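Local coordinates for Mll7089 protein (Mesorhizobium loti, PDB 2OZ8), which is of unknown function but belongs to the enolase superfamily and may be a magnesium-dependent hydro-lyase, at residues N131-Y136 with G336-P341. Residues are numbered along the deposited sequence; the frame is centred on the assembly and turned at random.
Sequences NRVKAY and GYAYAP
Arg132 reaches between two tyrosines of 336-341 and meets each in a different way. Its guanidinium lies flat over one face of the Tyr337 ring, planes 5° apart, with CZ 3.8 Å from the ring centroid: a parallel cation-pi stack. Tyr339 takes the other role. Its OH sits at the guanidinium edge, in plane, and accepts a hydrogen bond from Arg132 NH1 at 3.2 Å, while Arg132 CB makes an off-centre CH-pi contact with its ring. Stack and bond together fix the rotation of the guanidinium. The chain gets there extended from CG to NE, after CG has turned in between the backbone N and carbonyl carbon (chi1 82°). Lys134 runs alongside Tyr337, pointing the same way, with its CG 3.6 Å from Tyr337 CE1, and sends NZ on to a salt bridge with Glu314.

The backbones behind these side chains pair antiparallel: 337-339, itself paired with 333-334, branches off strand 132-138, which runs parallel between 163-167 and 313-318 in the TIM-type barrel. Val133 and Ala338 are bonded in both directions, Ala338 N to Val133 O at 2.6 Å and Val133 N to Ala338 O at 2.9 Å. Toward one end Ala135 N bonds to Gly336 O, toward the other Ala340 N to Asn131 O. On the face away from Arg132, Val133 CG1 packs 3.9 Å from Ala338 CB, where both residues touch helix 304-309.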
ATOM      1  N   ASN A 131     -35.150 -19.391  16.538  1.00 40.36           N
ATOM      2  CA  ASN A 131     -34.865 -20.023  17.785  1.00 40.65           C
ATOM      3  C   ASN A 131     -33.960 -21.232  17.635  1.00 39.53           C
ATOM      4  O   ASN A 131     -33.753 -21.970  18.588  1.00 39.01           O
ATOM      5  CB  ASN A 131     -36.166 -20.291  18.577  1.00 41.40           C
ATOM      6  CG  ASN A 131     -36.783 -21.633  18.282  1.00 45.68           C
ATOM      7  OD1 ASN A 131     -36.824 -22.086  17.128  1.00 50.35           O
ATOM      8  ND2 ASN A 131     -37.266 -22.308  19.346  1.00 49.21           N
ATOM      9  N   ARG A 132     -33.410 -21.431  16.438  1.00 38.22           N
ATOM     10  CA  ARG A 132     -32.520 -22.549  16.279  1.00 37.92           C
ATOM     11  C   ARG A 132     -31.370 -22.325  15.326  1.00 37.99           C
ATOM     12  O   ARG A 132     -31.426 -21.463  14.439  1.00 39.33           O
ATOM     13  CB  ARG A 132     -33.284 -23.803  15.890  1.00 38.22           C
ATOM     14  CG  ARG A 132     -33.582 -23.895  14.461  1.00 38.99           C
ATOM     15  CD  ARG A 132     -34.395 -25.078  14.157  1.00 40.47           C
ATOM     16  NE  ARG A 132     -34.657 -25.096  12.732  1.00 45.90           N
ATOM     17  CZ  ARG A 132     -35.211 -26.129  12.104  1.00 47.82           C
ATOM     18  NH1 ARG A 132     -35.568 -27.205  12.817  1.00 48.64           N
ATOM     19  NH2 ARG A 132     -35.403 -26.073  10.790  1.00 40.58           N
ATOM     20  N   VAL A 133     -30.331 -23.130  15.526  1.00 37.31           N
ATOM     21  CA  VAL A 133     -29.129 -23.121  14.722  1.00 35.51           C
ATOM     22  C   VAL A 133     -28.619 -24.541  14.508  1.00 35.81           C
ATOM     23  O   VAL A 133     -28.748 -25.380  15.371  1.00 37.24           O
ATOM     24  CB  VAL A 133     -28.061 -22.245  15.409  1.00 35.38           C
ATOM     25  CG1 VAL A 133     -27.579 -22.838  16.703  1.00 29.69           C
ATOM     26  CG2 VAL A 133     -26.944 -21.941  14.434  1.00 35.21           C
ATOM     27  N   LYS A 134     -28.056 -24.819  13.356  1.00 36.09           N
ATOM     28  CA  LYS A 134     -27.348 -26.090  13.125  1.00 36.32           C
ATOM     29  C   LYS A 134     -26.190 -26.307  14.065  1.00 36.40           C
ATOM     30  O   LYS A 134     -25.386 -25.386  14.353  1.00 36.28           O
ATOM     31  CB  LYS A 134     -26.789 -26.108  11.717  1.00 35.96           C
ATOM     32  CG  LYS A 134     -27.876 -25.970  10.668  1.00 38.60           C
ATOM     33  CD  LYS A 134     -27.324 -26.220   9.279  1.00 39.03           C
ATOM     34  CE  LYS A 134     -27.343 -24.968   8.509  1.00 42.83           C
ATOM     35  NZ  LYS A 134     -27.060 -25.308   7.092  1.00 49.40           N
ATOM     36  N   ALA A 135     -26.053 -27.547  14.503  1.00 36.31           N
ATOM     37  CA  ALA A 135     -24.988 -27.889  15.411  1.00 36.47           C
ATOM     38  C   ALA A 135     -24.105 -28.911  14.698  1.00 36.59           C
ATOM     39  O   ALA A 135     -24.604 -29.741  13.968  1.00 36.77           O
ATOM     40  CB  ALA A 135     -25.585 -28.461  16.728  1.00 36.79           C
ATOM     41  N   TYR A 136     -22.792 -28.831  14.870  1.00 35.80           N
ATOM     42  CA  TYR A 136     -21.938 -29.831  14.277  1.00 35.64           C
ATOM     43  C   TYR A 136     -21.265 -30.593  15.388  1.00 35.61           C
ATOM     44  O   TYR A 136     -21.137 -30.086  16.491  1.00 36.17           O
ATOM     45  CB  TYR A 136     -20.923 -29.238  13.295  1.00 35.04           C
ATOM     46  CG  TYR A 136     -19.923 -28.271  13.869  1.00 31.82           C
ATOM     47  CD1 TYR A 136     -18.714 -28.722  14.331  1.00 32.98           C
ATOM     48  CD2 TYR A 136     -20.157 -26.916  13.878  1.00 28.95           C
ATOM     49  CE1 TYR A 136     -17.756 -27.853  14.802  1.00 33.14           C
ATOM     50  CE2 TYR A 136     -19.196 -25.998  14.351  1.00 27.92           C
ATOM     51  CZ  TYR A 136     -18.000 -26.494  14.813  1.00 31.38           C
ATOM     52  OH  TYR A 136     -17.011 -25.704  15.327  1.00 34.41           O
ATOM     53  N   GLY A 336     -29.407 -32.556  14.847  1.00 45.22           N
ATOM     54  CA  GLY A 336     -28.418 -31.632  14.331  1.00 43.28           C
ATOM     55  C   GLY A 336     -28.797 -30.167  14.396  1.00 42.81           C
ATOM     56  O   GLY A 336     -28.140 -29.337  13.738  1.00 43.05           O
ATOM     57  N   TYR A 337     -29.842 -29.830  15.167  1.00 41.74           N
ATOM     58  CA  TYR A 337     -30.149 -28.427  15.446  1.00 41.30           C
ATOM     59  C   TYR A 337     -30.112 -28.129  16.931  1.00 40.98           C
ATOM     60  O   TYR A 337     -30.650 -28.901  17.739  1.00 41.55           O
ATOM     61  CB  TYR A 337     -31.513 -28.040  14.925  1.00 41.69           C
ATOM     62  CG  TYR A 337     -31.596 -27.813  13.437  1.00 42.35           C
ATOM     63  CD1 TYR A 337     -31.272 -26.579  12.893  1.00 40.85           C
ATOM     64  CD2 TYR A 337     -32.072 -28.818  12.578  1.00 42.70           C
ATOM     65  CE1 TYR A 337     -31.364 -26.350  11.549  1.00 42.46           C
ATOM     66  CE2 TYR A 337     -32.174 -28.601  11.217  1.00 41.88           C
ATOM     67  CZ  TYR A 337     -31.826 -27.364  10.720  1.00 44.27           C
ATOM     68  OH  TYR A 337     -31.930 -27.113   9.379  1.00 47.25           O
ATOM     69  N   ALA A 338     -29.487 -27.009  17.291  1.00 39.62           N
ATOM     70  CA  ALA A 338     -29.476 -26.549  18.658  1.00 38.40           C
ATOM     71  C   ALA A 338     -30.599 -25.544  18.803  1.00 38.37           C
ATOM     72  O   ALA A 338     -30.834 -24.705  17.909  1.00 38.05           O
ATOM     73  CB  ALA A 338     -28.113 -25.941  19.057  1.00 38.10           C
ATOM     74  N   TYR A 339     -31.304 -25.644  19.923  1.00 37.89           N
ATOM     75  CA  TYR A 339     -32.464 -24.819  20.152  1.00 38.45           C
ATOM     76  C   TYR A 339     -32.265 -23.906  21.316  1.00 38.91           C
ATOM     77  O   TYR A 339     -31.965 -24.355  22.434  1.00 39.39           O
ATOM     78  CB  TYR A 339     -33.657 -25.705  20.425  1.00 38.49           C
ATOM     79  CG  TYR A 339     -34.163 -26.413  19.187  1.00 38.28           C
ATOM     80  CD1 TYR A 339     -35.142 -25.823  18.385  1.00 36.68           C
ATOM     81  CD2 TYR A 339     -33.652 -27.653  18.807  1.00 36.97           C
ATOM     82  CE1 TYR A 339     -35.591 -26.440  17.240  1.00 35.13           C
ATOM     83  CE2 TYR A 339     -34.114 -28.277  17.681  1.00 36.12           C
ATOM     84  CZ  TYR A 339     -35.101 -27.687  16.918  1.00 36.20           C
ATOM     85  OH  TYR A 339     -35.564 -28.308  15.787  1.00 39.04           O
ATOM     86  N   ALA A 340     -32.423 -22.618  21.069  1.00 38.96           N
ATOM     87  CA  ALA A 340     -32.430 -21.661  22.155  1.00 40.07           C
ATOM     88  C   ALA A 340     -33.801 -21.739  22.818  1.00 41.17           C
ATOM     89  O   ALA A 340     -34.825 -21.491  22.158  1.00 42.21           O
ATOM     90  CB  ALA A 340     -32.167 -20.277  21.642  1.00 40.04           C
ATOM     91  N   PRO A 341     -33.837 -22.090  24.118  1.00 41.96           N
ATOM     92  CA  PRO A 341     -35.077 -22.358  24.856  1.00 42.99           C
ATOM     93  C   PRO A 341     -35.923 -21.130  25.118  1.00 45.24           C
ATOM     94  O   PRO A 341     -35.416 -19.999  25.088  1.00 45.89           O
ATOM     95  CB  PRO A 341     -34.585 -22.912  26.192  1.00 42.36           C
ATOM     96  CG  PRO A 341     -33.209 -22.455  26.330  1.00 42.32           C
ATOM     97  CD  PRO A 341     -32.642 -22.222  24.973  1.00 41.84           C
TER